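PDB 2QZU: putative sulfatase yidJ from Bacteroides fragilis, which probably acts as a metal-dependent sulfatase, hydrolysing sulfate esters in the manner of arylsulfatases. Local coordinates for residues E108-D118 with P160-H168; D260-Y271 with C317-G325. All coordinates share one frame; numbering follows the deposited sequence.

Contact 1. Residues E108-D118 with P160-H168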
ATOM      1  N   GLU A 108       8.934 -20.892  16.047  1.00  8.84           N
ATOM      2  CA  GLU A 108       9.521 -19.750  16.746  1.00  7.13           C
ATOM      3  C   GLU A 108      10.819 -20.200  17.407  1.00  7.35           C
ATOM      4  O   GLU A 108      11.072 -21.396  17.553  1.00  7.01           O
ATOM      5  CB  GLU A 108       8.562 -19.191  17.813  1.00  8.67           C
ATOM      6  CG  GLU A 108       8.286 -20.130  18.986  1.00  8.16           C
ATOM      7  CD  GLU A 108       7.506 -19.463  20.121  1.00 15.81           C
ATOM      8  OE1 GLU A 108       7.083 -18.294  19.975  1.00 13.60           O
ATOM      9  OE2 GLU A 108       7.315 -20.118  21.166  1.00 14.14           O
ATOM     10  N   LEU A 109      11.645 -19.240  17.805  1.00  5.37           N
ATOM     11  CA  LEU A 109      12.909 -19.555  18.456  1.00  3.41           C
ATOM     12  C   LEU A 109      12.612 -20.160  19.825  1.00  5.65           C
ATOM     13  O   LEU A 109      11.786 -19.642  20.570  1.00  5.89           O
ATOM     14  CB  LEU A 109      13.743 -18.282  18.624  1.00  4.15           C
ATOM     15  CG  LEU A 109      15.145 -18.431  19.218  1.00  5.87           C
ATOM     16  CD1 LEU A 109      16.000 -19.307  18.315  1.00  7.36           C
ATOM     17  CD2 LEU A 109      15.781 -17.054  19.370  1.00  4.18           C
ATOM     18  N   SER A 110      13.286 -21.255  20.151  1.00  6.07           N
ATOM     19  CA  SER A 110      13.077 -21.905  21.437  1.00  9.31           C
ATOM     20  C   SER A 110      13.716 -21.090  22.555  1.00  4.66           C
ATOM     21  O   SER A 110      14.834 -20.600  22.410  1.00  9.55           O
ATOM     22  CB  SER A 110      13.685 -23.310  21.420  1.00 11.01           C
ATOM     23  OG  SER A 110      13.529 -23.945  22.679  1.00 16.37           O
ATOM     24  N   GLN A 111      13.003 -20.942  23.664  1.00  5.37           N
ATOM     25  CA  GLN A 111      13.540 -20.205  24.802  1.00  9.18           C
ATOM     26  C   GLN A 111      14.765 -20.951  25.339  1.00  7.37           C
ATOM     27  O   GLN A 111      15.666 -20.348  25.920  1.00 12.42           O
ATOM     28  CB  GLN A 111      12.474 -20.076  25.897  1.00  9.69           C
ATOM     29  CG  GLN A 111      12.966 -19.419  27.180  1.00 14.07           C
ATOM     30  CD  GLN A 111      11.858 -19.225  28.202  1.00 20.50           C
ATOM     31  OE1 GLN A 111      12.120 -18.932  29.371  1.00 28.34           O
ATOM     32  NE2 GLN A 111      10.613 -19.376  27.762  1.00 22.07           N
ATOM     33  N   ASN A 112      14.795 -22.265  25.122  1.00 10.35           N
ATOM     34  CA  ASN A 112      15.902 -23.102  25.586  1.00 10.40           C
ATOM     35  C   ASN A 112      17.063 -23.202  24.603  1.00 12.21           C
ATOM     36  O   ASN A 112      18.089 -23.805  24.913  1.00 13.33           O
ATOM     37  CB  ASN A 112      15.406 -24.514  25.901  1.00 14.39           C
ATOM     38  CG  ASN A 112      14.370 -24.533  27.003  1.00 26.09           C
ATOM     39  OD1 ASN A 112      14.593 -23.994  28.088  1.00 33.16           O
ATOM     40  ND2 ASN A 112      13.231 -25.160  26.733  1.00 34.12           N
ATOM     41  N   ALA A 113      16.904 -22.627  23.417  1.00  7.75           N
ATOM     42  CA  ALA A 113      17.974 -22.679  22.429  1.00  9.00           C
ATOM     43  C   ALA A 113      19.173 -21.875  22.919  1.00  8.36           C
ATOM     44  O   ALA A 113      19.026 -20.757  23.411  1.00 12.62           O
ATOM     45  CB  ALA A 113      17.487 -22.126  21.091  1.00  8.77           C
ATOM     46  N   ARG A 114      20.360 -22.460  22.798  1.00 11.39           N
ATOM     47  CA  ARG A 114      21.589 -21.793  23.210  1.00  9.24           C
ATOM     48  C   ARG A 114      22.080 -20.971  22.020  1.00  8.73           C
ATOM     49  O   ARG A 114      22.729 -21.496  21.113  1.00  6.06           O
ATOM     50  CB  ARG A 114      22.638 -22.836  23.600  1.00 11.78           C
ATOM     51  CG  ARG A 114      23.982 -22.269  24.020  1.00 18.27           C
ATOM     52  CD  ARG A 114      23.912 -21.609  25.375  1.00 22.48           C
ATOM     53  NE  ARG A 114      25.228 -21.175  25.842  1.00 21.93           N
ATOM     54  CZ  ARG A 114      25.418 -20.461  26.945  1.00 17.67           C
ATOM     55  NH1 ARG A 114      24.375 -20.110  27.685  1.00  9.01           N
ATOM     56  NH2 ARG A 114      26.639 -20.091  27.305  1.00 16.07           N
ATOM     57  N   CYS A 115      21.762 -19.682  22.023  1.00  7.97           N
ATOM     58  CA  CYS A 115      22.155 -18.798  20.929  1.00 10.38           C
ATOM     59  C   CYS A 115      23.490 -18.107  21.186  1.00  4.80           C
ATOM     60  O   CYS A 115      23.943 -18.035  22.327  1.00  8.53           O
ATOM     61  CB  CYS A 115      21.054 -17.764  20.697  1.00  6.14           C
ATOM     62  SG  CYS A 115      19.468 -18.540  20.279  1.00 11.05           S
ATOM     63  N   TRP A 116      24.119 -17.587  20.133  1.00  5.64           N
ATOM     64  CA  TRP A 116      25.411 -16.928  20.313  1.00  7.71           C
ATOM     65  C   TRP A 116      25.326 -15.736  21.252  1.00  6.92           C
ATOM     66  O   TRP A 116      26.309 -15.396  21.913  1.00  6.17           O
ATOM     67  CB  TRP A 116      26.026 -16.490  18.973  1.00  5.02           C
ATOM     68  CG  TRP A 116      25.182 -15.569  18.138  1.00  2.07           C
ATOM     69  CD1 TRP A 116      24.291 -15.930  17.166  1.00  6.66           C
ATOM     70  CD2 TRP A 116      25.170 -14.136  18.181  1.00  6.38           C
ATOM     71  NE1 TRP A 116      23.731 -14.812  16.597  1.00 10.24           N
ATOM     72  CE2 TRP A 116      24.251 -13.696  17.201  1.00  9.04           C
ATOM     73  CE3 TRP A 116      25.847 -13.180  18.951  1.00  4.93           C
ATOM     74  CZ2 TRP A 116      23.990 -12.339  16.969  1.00 12.21           C
ATOM     75  CZ3 TRP A 116      25.587 -11.824  18.720  1.00  8.50           C
ATOM     76  CH2 TRP A 116      24.664 -11.421  17.737  1.00  5.43           C
ATOM     77  N   SER A 117      24.158 -15.105  21.313  1.00  6.16           N
ATOM     78  CA  SER A 117      23.977 -13.960  22.191  1.00  6.35           C
ATOM     79  C   SER A 117      24.007 -14.417  23.652  1.00  7.54           C
ATOM     80  O   SER A 117      24.474 -13.683  24.523  1.00  6.74           O
ATOM     81  CB  SER A 117      22.666 -13.237  21.869  1.00  6.12           C
ATOM     82  OG  SER A 117      21.558 -14.120  21.900  1.00  7.57           O
ATOM     83  N   ASP A 118      23.523 -15.631  23.910  1.00  4.78           N
ATOM     84  CA  ASP A 118      23.527 -16.186  25.271  1.00  6.32           C
ATOM     85  C   ASP A 118      24.972 -16.427  25.686  1.00  5.68           C
ATOM     86  O   ASP A 118      25.347 -16.220  26.841  1.00  6.48           O
ATOM     87  CB  ASP A 118      22.780 -17.526  25.327  1.00  5.08           C
ATOM     88  CG  ASP A 118      21.279 -17.378  25.136  1.00  9.64           C
ATOM     89  OD1 ASP A 118      20.643 -16.650  25.928  1.00 11.64           O
ATOM     90  OD2 ASP A 118      20.736 -18.005  24.198  1.00  6.79           O
ATOM     91  N   PRO A 160      11.249 -10.577  28.205  1.00  9.39           N
ATOM     92  CA  PRO A 160      12.652 -10.681  28.621  1.00  8.52           C
ATOM     93  C   PRO A 160      13.267 -12.082  28.607  1.00  8.62           C
ATOM     94  O   PRO A 160      14.411 -12.256  28.176  1.00  8.79           O
ATOM     95  CB  PRO A 160      12.636 -10.067  30.020  1.00 11.39           C
ATOM     96  CG  PRO A 160      11.588  -9.002  29.889  1.00 13.48           C
ATOM     97  CD  PRO A 160      10.486  -9.739  29.148  1.00 11.92           C
ATOM     98  N   GLU A 161      12.517 -13.080  29.067  1.00  7.79           N
ATOM     99  CA  GLU A 161      13.040 -14.440  29.114  1.00 10.17           C
ATOM    100  C   GLU A 161      13.239 -15.083  27.741  1.00  9.35           C
ATOM    101  O   GLU A 161      13.802 -16.176  27.640  1.00 10.74           O
ATOM    102  CB  GLU A 161      12.147 -15.338  29.987  1.00  7.57           C
ATOM    103  CG  GLU A 161      10.787 -15.664  29.389  1.00 11.28           C
ATOM    104  CD  GLU A 161       9.732 -14.620  29.697  1.00 12.25           C
ATOM    105  OE1 GLU A 161      10.093 -13.481  30.075  1.00 17.93           O
ATOM    106  OE2 GLU A 161       8.533 -14.938  29.550  1.00 17.53           O
ATOM    107  N   ARG A 162      12.781 -14.411  26.686  1.00  6.26           N
ATOM    108  CA  ARG A 162      12.956 -14.930  25.327  1.00  6.75           C
ATOM    109  C   ARG A 162      13.912 -14.054  24.509  1.00  7.60           C
ATOM    110  O   ARG A 162      13.987 -14.180  23.287  1.00  7.80           O
ATOM    111  CB  ARG A 162      11.605 -15.032  24.604  1.00  8.32           C
ATOM    112  CG  ARG A 162      10.751 -16.233  25.030  1.00 10.51           C
ATOM    113  CD  ARG A 162       9.420 -16.284  24.279  1.00  6.54           C
ATOM    114  NE  ARG A 162       9.593 -16.350  22.829  1.00 11.80           N
ATOM    115  CZ  ARG A 162       9.918 -17.451  22.160  1.00 17.74           C
ATOM    116  NH1 ARG A 162      10.099 -18.595  22.808  1.00 20.43           N
ATOM    117  NH2 ARG A 162      10.081 -17.404  20.841  1.00 11.57           N
ATOM    118  N   ARG A 163      14.657 -13.182  25.184  1.00  7.45           N
ATOM    119  CA  ARG A 163      15.582 -12.291  24.486  1.00  2.69           C
ATOM    120  C   ARG A 163      17.010 -12.815  24.359  1.00  2.90           C
ATOM    121  O   ARG A 163      17.875 -12.144  23.807  1.00  4.96           O
ATOM    122  CB  ARG A 163      15.586 -10.915  25.160  1.00  6.95           C
ATOM    123  CG  ARG A 163      14.257 -10.207  25.018  1.00  6.53           C
ATOM    124  CD  ARG A 163      14.205  -8.871  25.735  1.00  4.73           C
ATOM    125  NE  ARG A 163      12.840  -8.359  25.719  1.00  7.35           N
ATOM    126  CZ  ARG A 163      12.426  -7.280  26.375  1.00 12.54           C
ATOM    127  NH1 ARG A 163      13.275  -6.571  27.111  1.00  4.51           N
ATOM    128  NH2 ARG A 163      11.153  -6.925  26.315  1.00  3.86           N
ATOM    129  N   HIS A 164      17.243 -14.016  24.874  1.00  3.83           N
ATOM    130  CA  HIS A 164      18.546 -14.657  24.790  1.00  5.08           C
ATOM    131  C   HIS A 164      19.762 -13.789  25.126  1.00  6.76           C
ATOM    132  O   HIS A 164      20.754 -13.778  24.396  1.00  7.72           O
ATOM    133  CB  HIS A 164      18.691 -15.279  23.398  1.00  6.35           C
ATOM    134  CG  HIS A 164      17.725 -16.395  23.154  1.00  9.37           C
ATOM    135  ND1 HIS A 164      17.998 -17.701  23.496  1.00  9.07           N
ATOM    136  CD2 HIS A 164      16.448 -16.384  22.700  1.00  8.04           C
ATOM    137  CE1 HIS A 164      16.931 -18.447  23.269  1.00  7.80           C
ATOM    138  NE2 HIS A 164      15.977 -17.671  22.785  1.00  7.36           N
ATOM    139  N   GLY A 165      19.680 -13.060  26.234  1.00  5.28           N
ATOM    140  CA  GLY A 165      20.808 -12.247  26.653  1.00  9.59           C
ATOM    141  C   GLY A 165      20.850 -10.793  26.230  1.00  7.48           C
ATOM    142  O   GLY A 165      21.660 -10.030  26.752  1.00 11.68           O
ATOM    143  N   PHE A 166      19.996 -10.399  25.293  1.00  8.55           N
ATOM    144  CA  PHE A 166      19.980  -9.012  24.838  1.00 10.56           C
ATOM    145  C   PHE A 166      19.292  -8.143  25.885  1.00 12.26           C
ATOM    146  O   PHE A 166      18.075  -7.960  25.848  1.00 16.80           O
ATOM    147  CB  PHE A 166      19.257  -8.910  23.490  1.00  7.88           C
ATOM    148  CG  PHE A 166      20.054  -9.445  22.326  1.00 10.74           C
ATOM    149  CD1 PHE A 166      21.217  -8.800  21.908  1.00 11.59           C
ATOM    150  CD2 PHE A 166      19.641 -10.586  21.643  1.00  5.76           C
ATOM    151  CE1 PHE A 166      21.955  -9.282  20.821  1.00  6.15           C
ATOM    152  CE2 PHE A 166      20.369 -11.076  20.556  1.00 13.36           C
ATOM    153  CZ  PHE A 166      21.531 -10.420  20.146  1.00  5.45           C
ATOM    154  N   ASP A 167      20.086  -7.605  26.810  1.00 10.81           N
ATOM    155  CA  ASP A 167      19.575  -6.770  27.892  1.00 15.41           C
ATOM    156  C   ASP A 167      19.019  -5.422  27.442  1.00 14.77           C
ATOM    157  O   ASP A 167      17.975  -4.989  27.932  1.00 21.16           O
ATOM    158  CB  ASP A 167      20.656  -6.573  28.959  1.00 12.01           C
ATOM    159  CG  ASP A 167      21.015  -7.872  29.663  1.00 27.60           C
ATOM    160  OD1 ASP A 167      20.087  -8.623  30.029  1.00 34.37           O
ATOM    161  OD2 ASP A 167      22.219  -8.141  29.859  1.00 37.24           O
ATOM    162  N   HIS A 168      19.716  -4.749  26.532  1.00 10.84           N
ATOM    163  CA  HIS A 168      19.233  -3.474  26.006  1.00  9.27           C
ATOM    164  C   HIS A 168      18.352  -3.875  24.829  1.00  5.78           C
ATOM    165  O   HIS A 168      18.826  -4.493  23.874  1.00  8.53           O
ATOM    166  CB  HIS A 168      20.390  -2.603  25.525  1.00 12.47           C
ATOM    167  CG  HIS A 168      19.960  -1.276  24.990  1.00  8.23           C
ATOM    168  ND1 HIS A 168      19.382  -0.305  25.781  1.00 12.60           N
ATOM    169  CD2 HIS A 168      20.005  -0.761  23.738  1.00 12.39           C
ATOM    170  CE1 HIS A 168      19.095   0.749  25.040  1.00 22.76           C
ATOM    171  NE2 HIS A 168      19.463   0.498  23.797  1.00 13.54           N
TER
HETATM  172  O   HOH W   1      13.288 -17.631  22.371  1.00  7.28           O
HETATM  173  O   HOH W   2       9.015 -19.673  25.369  1.00 11.88           O
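A histidine–carboxylate hydrogen bond between H164 and D118 pins the 160-168 loop to the first turn of helix 116-122. H164 ND1 donates to D118 OD2 over 2.8 Å, close to the imidazole plane and onto the syn lone pair of the carboxylate. The anti lone pair of that oxygen receives the backbone N of the N-cap residue C115, 2.9 Å from D118 OD2, and the two bonds together help to fix the rotation of the carboxylate. C115 SG sits over one face of the imidazole, 3.9 Å from its centroid. At the far edge, H164 NE2 reaches a water at 2.7 Å that donates to L109 O. H164 lies in a type I' turn from R163 to F166, and S117 OG, placed between its own backbone N and carbonyl carbon (chi1 54°), donates to H164 O at 2.6 Å. The loop leads into strand 168-172 of the large mixed sheet in the alkaline phosphatase-like α/β fold. Beside strand 222-228, F166 turns its edge to the W116 six-membered ring in an offset T-shaped pair, planes at 88°. R162 NH2 donates to L109 O (2.8 Å), while the E108 carboxylate stacks on its guanidinium, planes 18° apart. E108 OE1 and R162 NH2, 3.2 Å apart, form a salt bridge of charges only, as no N-H points at the oxygen; A137 N bonds the former and D136 salt-bridges the latter.

Contact 2. Residues D260-Y271 with C317-G325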
ATOM      1  N   ASP A 260      16.373 -13.058 -17.213  1.00 10.99           N
ATOM      2  CA  ASP A 260      15.536 -13.477 -16.088  1.00 14.46           C
ATOM      3  C   ASP A 260      14.487 -12.426 -15.719  1.00 14.57           C
ATOM      4  O   ASP A 260      13.560 -12.710 -14.964  1.00 13.27           O
ATOM      5  CB  ASP A 260      16.405 -13.822 -14.867  1.00 10.99           C
ATOM      6  CG  ASP A 260      17.295 -12.675 -14.434  1.00 13.15           C
ATOM      7  OD1 ASP A 260      17.874 -11.999 -15.310  1.00 11.38           O
ATOM      8  OD2 ASP A 260      17.433 -12.457 -13.211  1.00 17.82           O
ATOM      9  N   ILE A 261      14.630 -11.216 -16.251  1.00 12.86           N
ATOM     10  CA  ILE A 261      13.664 -10.153 -15.979  1.00 13.68           C
ATOM     11  C   ILE A 261      12.643 -10.111 -17.122  1.00 13.72           C
ATOM     12  O   ILE A 261      12.994  -9.811 -18.262  1.00 12.53           O
ATOM     13  CB  ILE A 261      14.364  -8.778 -15.859  1.00 15.10           C
ATOM     14  CG1 ILE A 261      15.330  -8.793 -14.667  1.00 12.27           C
ATOM     15  CG2 ILE A 261      13.324  -7.676 -15.685  1.00  9.83           C
ATOM     16  CD1 ILE A 261      16.179  -7.529 -14.528  1.00 12.81           C
ATOM     17  N   PRO A 262      11.366 -10.413 -16.830  1.00 13.81           N
ATOM     18  CA  PRO A 262      10.325 -10.403 -17.864  1.00 11.48           C
ATOM     19  C   PRO A 262      10.246  -9.087 -18.633  1.00 13.10           C
ATOM     20  O   PRO A 262      10.636  -8.033 -18.129  1.00 13.43           O
ATOM     21  CB  PRO A 262       9.052 -10.702 -17.078  1.00 14.72           C
ATOM     22  CG  PRO A 262       9.552 -11.564 -15.955  1.00 10.40           C
ATOM     23  CD  PRO A 262      10.806 -10.830 -15.534  1.00 10.78           C
ATOM     24  N   ALA A 263       9.727  -9.160 -19.853  1.00 14.88           N
ATOM     25  CA  ALA A 263       9.608  -7.987 -20.710  1.00 18.58           C
ATOM     26  C   ALA A 263       8.612  -6.947 -20.213  1.00 20.74           C
ATOM     27  O   ALA A 263       7.707  -7.244 -19.428  1.00 13.13           O
ATOM     28  CB  ALA A 263       9.235  -8.421 -22.127  1.00 22.29           C
ATOM     29  N   LYS A 264       8.791  -5.716 -20.677  1.00 21.59           N
ATOM     30  CA  LYS A 264       7.892  -4.633 -20.308  1.00 24.11           C
ATOM     31  C   LYS A 264       6.520  -5.020 -20.852  1.00 25.48           C
ATOM     32  O   LYS A 264       6.417  -5.611 -21.927  1.00 20.93           O
ATOM     33  CB  LYS A 264       8.366  -3.320 -20.936  1.00 24.83           C
ATOM     34  CG  LYS A 264       7.568  -2.095 -20.512  1.00 25.67           C
ATOM     35  CD  LYS A 264       8.160  -0.821 -21.099  1.00 27.53           C
ATOM     36  CE  LYS A 264       7.391   0.405 -20.634  1.00 35.50           C
ATOM     37  NZ  LYS A 264       5.949   0.316 -20.997  1.00 37.95           N
ATOM     38  N   GLY A 265       5.470  -4.703 -20.104  1.00 21.31           N
ATOM     39  CA  GLY A 265       4.132  -5.044 -20.544  1.00 20.84           C
ATOM     40  C   GLY A 265       3.579  -6.260 -19.822  1.00 22.03           C
ATOM     41  O   GLY A 265       2.369  -6.486 -19.824  1.00 24.84           O
ATOM     42  N   THR A 266       4.462  -7.051 -19.215  1.00 18.28           N
ATOM     43  CA  THR A 266       4.036  -8.241 -18.482  1.00 18.59           C
ATOM     44  C   THR A 266       3.858  -7.883 -17.011  1.00 18.14           C
ATOM     45  O   THR A 266       4.382  -6.873 -16.543  1.00 17.32           O
ATOM     46  CB  THR A 266       5.072  -9.386 -18.586  1.00 18.39           C
ATOM     47  OG1 THR A 266       6.283  -9.000 -17.923  1.00 24.58           O
ATOM     48  CG2 THR A 266       5.376  -9.700 -20.045  1.00 23.30           C
ATOM     49  N   GLU A 267       3.118  -8.710 -16.283  1.00 15.73           N
ATOM     50  CA  GLU A 267       2.879  -8.463 -14.868  1.00 18.28           C
ATOM     51  C   GLU A 267       4.167  -8.338 -14.062  1.00 16.00           C
ATOM     52  O   GLU A 267       4.366  -7.364 -13.335  1.00 16.26           O
ATOM     53  CB  GLU A 267       2.016  -9.576 -14.270  1.00 20.09           C
ATOM     54  CG  GLU A 267       0.553  -9.505 -14.665  1.00 31.40           C
ATOM     55  CD  GLU A 267      -0.096  -8.198 -14.249  1.00 47.73           C
ATOM     56  OE1 GLU A 267      -0.086  -7.887 -13.037  1.00 42.43           O
ATOM     57  OE2 GLU A 267      -0.615  -7.483 -15.133  1.00 36.08           O
HETATM   58  N   MSE A 268       5.044  -9.326 -14.200  1.00 12.60           N
HETATM   59  CA  MSE A 268       6.296  -9.333 -13.454  1.00 11.86           C
HETATM   60  C   MSE A 268       7.365  -8.404 -14.018  1.00  9.76           C
HETATM   61  O   MSE A 268       8.215  -7.914 -13.277  1.00 12.99           O
HETATM   62  CB  MSE A 268       6.830 -10.762 -13.352  1.00 11.77           C
HETATM   63  CG  MSE A 268       5.969 -11.678 -12.490  1.00 12.25           C
HETATM   64 SE   MSE A 268       5.814 -11.092 -10.638  1.00 27.52          SE
HETATM   65  CE  MSE A 268       4.451 -12.331 -10.033  1.00 16.19           C
ATOM     66  N   GLY A 269       7.333  -8.167 -15.325  1.00  8.64           N
ATOM     67  CA  GLY A 269       8.306  -7.270 -15.918  1.00 12.08           C
ATOM     68  C   GLY A 269       8.033  -5.844 -15.466  1.00  7.53           C
ATOM     69  O   GLY A 269       8.957  -5.076 -15.183  1.00 12.24           O
ATOM     70  N   ASP A 270       6.756  -5.481 -15.392  1.00 12.18           N
ATOM     71  CA  ASP A 270       6.391  -4.139 -14.955  1.00 13.50           C
ATOM     72  C   ASP A 270       6.616  -3.992 -13.459  1.00 14.15           C
ATOM     73  O   ASP A 270       6.959  -2.912 -12.983  1.00 13.50           O
ATOM     74  CB  ASP A 270       4.931  -3.826 -15.295  1.00 15.45           C
ATOM     75  CG  ASP A 270       4.708  -3.651 -16.781  1.00 18.92           C
ATOM     76  OD1 ASP A 270       5.668  -3.260 -17.482  1.00 16.84           O
ATOM     77  OD2 ASP A 270       3.573  -3.892 -17.245  1.00 22.30           O
ATOM     78  N   TYR A 271       6.428  -5.081 -12.722  1.00 15.16           N
ATOM     79  CA  TYR A 271       6.634  -5.055 -11.281  1.00  9.59           C
ATOM     80  C   TYR A 271       8.088  -4.687 -10.981  1.00 11.48           C
ATOM     81  O   TYR A 271       8.365  -3.874 -10.096  1.00 13.07           O
ATOM     82  CB  TYR A 271       6.305  -6.417 -10.666  1.00  8.41           C
ATOM     83  CG  TYR A 271       6.399  -6.429  -9.151  1.00 11.30           C
ATOM     84  CD1 TYR A 271       5.512  -5.684  -8.369  1.00 15.83           C
ATOM     85  CD2 TYR A 271       7.394  -7.160  -8.500  1.00 15.63           C
ATOM     86  CE1 TYR A 271       5.615  -5.667  -6.978  1.00 12.82           C
ATOM     87  CE2 TYR A 271       7.506  -7.150  -7.112  1.00 18.75           C
ATOM     88  CZ  TYR A 271       6.617  -6.403  -6.357  1.00 14.55           C
ATOM     89  OH  TYR A 271       6.734  -6.388  -4.984  1.00 13.33           O
ATOM     90  N   CYS A 317      13.412 -11.405  -5.582  1.00  8.96           N
ATOM     91  CA  CYS A 317      13.314 -11.585  -7.033  1.00  9.04           C
ATOM     92  C   CYS A 317      12.731 -10.331  -7.683  1.00 10.06           C
ATOM     93  O   CYS A 317      13.212  -9.876  -8.724  1.00  8.79           O
ATOM     94  CB  CYS A 317      12.458 -12.808  -7.368  1.00  4.30           C
ATOM     95  SG  CYS A 317      13.262 -14.382  -6.953  1.00 11.54           S
HETATM   96  N   MSE A 318      11.695  -9.777  -7.058  1.00  8.38           N
HETATM   97  CA  MSE A 318      11.051  -8.554  -7.538  1.00 14.84           C
HETATM   98  C   MSE A 318      10.641  -8.634  -9.014  1.00 10.28           C
HETATM   99  O   MSE A 318      10.787  -7.668  -9.769  1.00  8.78           O
HETATM  100  CB  MSE A 318      11.996  -7.361  -7.316  1.00  9.89           C
HETATM  101  CG  MSE A 318      11.309  -5.998  -7.269  1.00 13.48           C
HETATM  102 SE   MSE A 318      12.552  -4.525  -6.921  1.00 28.95          SE
HETATM  103  CE  MSE A 318      12.994  -4.085  -8.737  1.00 46.72           C
ATOM    104  N   GLY A 319      10.125  -9.789  -9.421  1.00 12.40           N
ATOM    105  CA  GLY A 319       9.706  -9.954 -10.803  1.00 12.96           C
ATOM    106  C   GLY A 319      10.606 -10.881 -11.599  1.00  8.01           C
ATOM    107  O   GLY A 319      10.160 -11.522 -12.550  1.00  8.54           O
ATOM    108  N   ALA A 320      11.879 -10.950 -11.223  1.00 11.78           N
ATOM    109  CA  ALA A 320      12.814 -11.820 -11.920  1.00  8.54           C
ATOM    110  C   ALA A 320      12.339 -13.261 -11.767  1.00  7.94           C
ATOM    111  O   ALA A 320      11.871 -13.660 -10.695  1.00  8.85           O
ATOM    112  CB  ALA A 320      14.217 -11.660 -11.344  1.00 12.33           C
ATOM    113  N   HIS A 321      12.461 -14.030 -12.847  1.00  8.83           N
ATOM    114  CA  HIS A 321      12.034 -15.427 -12.873  1.00  6.81           C
ATOM    115  C   HIS A 321      10.540 -15.572 -12.578  1.00  8.99           C
ATOM    116  O   HIS A 321      10.084 -16.617 -12.118  1.00 11.06           O
ATOM    117  CB  HIS A 321      12.867 -16.256 -11.886  1.00 10.97           C
ATOM    118  CG  HIS A 321      14.282 -16.470 -12.330  1.00 14.74           C
ATOM    119  ND1 HIS A 321      14.606 -17.227 -13.434  1.00 12.69           N
ATOM    120  CD2 HIS A 321      15.453 -15.989 -11.846  1.00 10.30           C
ATOM    121  CE1 HIS A 321      15.915 -17.203 -13.616  1.00 11.09           C
ATOM    122  NE2 HIS A 321      16.452 -16.457 -12.665  1.00 11.77           N
ATOM    123  N   GLU A 322       9.787 -14.513 -12.870  1.00  9.51           N
ATOM    124  CA  GLU A 322       8.343 -14.489 -12.656  1.00 11.38           C
ATOM    125  C   GLU A 322       7.963 -14.633 -11.180  1.00  9.26           C
ATOM    126  O   GLU A 322       6.836 -15.011 -10.860  1.00 15.40           O
ATOM    127  CB  GLU A 322       7.662 -15.604 -13.461  1.00 14.44           C
ATOM    128  CG  GLU A 322       7.917 -15.575 -14.963  1.00 19.80           C
ATOM    129  CD  GLU A 322       7.352 -14.344 -15.650  1.00 31.88           C
ATOM    130  OE1 GLU A 322       6.503 -13.653 -15.049  1.00 34.69           O
ATOM    131  OE2 GLU A 322       7.752 -14.074 -16.803  1.00 33.82           O
ATOM    132  N   ASN A 323       8.909 -14.334 -10.291  1.00  6.86           N
ATOM    133  CA  ASN A 323       8.681 -14.410  -8.849  1.00  9.60           C
ATOM    134  C   ASN A 323       8.708 -13.012  -8.244  1.00  7.61           C
ATOM    135  O   ASN A 323       9.650 -12.243  -8.475  1.00 11.56           O
ATOM    136  CB  ASN A 323       9.762 -15.255  -8.166  1.00  9.67           C
ATOM    137  CG  ASN A 323       9.547 -16.740  -8.348  1.00 20.89           C
ATOM    138  OD1 ASN A 323       9.665 -17.270  -9.455  1.00 29.08           O
ATOM    139  ND2 ASN A 323       9.228 -17.426  -7.257  1.00 18.01           N
ATOM    140  N   ALA A 324       7.686 -12.682  -7.468  1.00  8.40           N
ATOM    141  CA  ALA A 324       7.634 -11.378  -6.844  1.00  9.50           C
ATOM    142  C   ALA A 324       8.461 -11.295  -5.567  1.00 11.78           C
ATOM    143  O   ALA A 324       9.091 -10.269  -5.293  1.00 11.76           O
ATOM    144  CB  ALA A 324       6.157 -11.053  -6.466  1.00  8.91           C
ATOM    145  N   GLY A 325       8.509 -12.404  -4.830  1.00  7.63           N
ATOM    146  CA  GLY A 325       9.209 -12.363  -3.538  1.00  8.36           C
ATOM    147  C   GLY A 325      10.505 -13.101  -3.512  1.00  9.57           C
ATOM    148  O   GLY A 325      11.282 -12.983  -4.452  1.00  8.63           O
TER
HETATM  149  O   HOH W   3       4.619 -11.756 -15.780  1.00 18.62           O
HETATM  150  O   HOH W   4       9.060  -7.689  -3.901  1.00 12.93           O
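The backbone around I261 passes close to that of A320, their CA atoms 4.5 Å apart, and H321 N donates an almost straight bond to D260 O (2.7 Å, 171°). Close approach continues in a type I' turn, where G319 CA lies 3.5 Å from M268 O in a CA-H···O contact. D260 CB rests over one face of the H321 ring, 3.7 Å from its centroid, as a CH-pi contact, while the D260 carboxylate is engaged by R258. E322, bent at chi2 (-64°), brings its carboxylate back over the other segment. Its OE2 lies 3.2 Å from P262 CG and its OE1 3.3 Å from M268 CG, and a water donates to E322 OE1 and accepts from M268 N, an amide of the first helical turn. This turn opens the long helix 267-299, capped by T266, whose OG1 accepts from G269 N; the partner loop follows strand 306-311 of the central sheet. The selenomethionine M268 extends along E322 to A324, with CE 4.2 Å from A324 CB, and K219 of the second subunit packs on M268 and A324. Y271, its CG anti to the backbone N (chi1 -176°), sets a ring edge against the M318 backbone, CD2 to C 3.6 Å. A water joins Y271 OH to A324 O.

How the contacts relate
Contacts 1 and 2 lie on opposite sides of the chain's centre, their own centres about 39 Å apart and their nearest atoms about 21 Å apart, so neither touches the other. They follow in series along the chain, both within its sulfatase region. Contact 1 joins elements flanking strands 126-130 and 168-172, toward one border of the large sheet, and touches no other subunit; contact 2 joins the start of helix 267-299 to the loop after strand 306-311 and borders the second subunit. Contact 1 also packs on T85 and M84 of helix 76-85, which begins at S76, the predicted 3-oxoalanine site, unmodified in this structure.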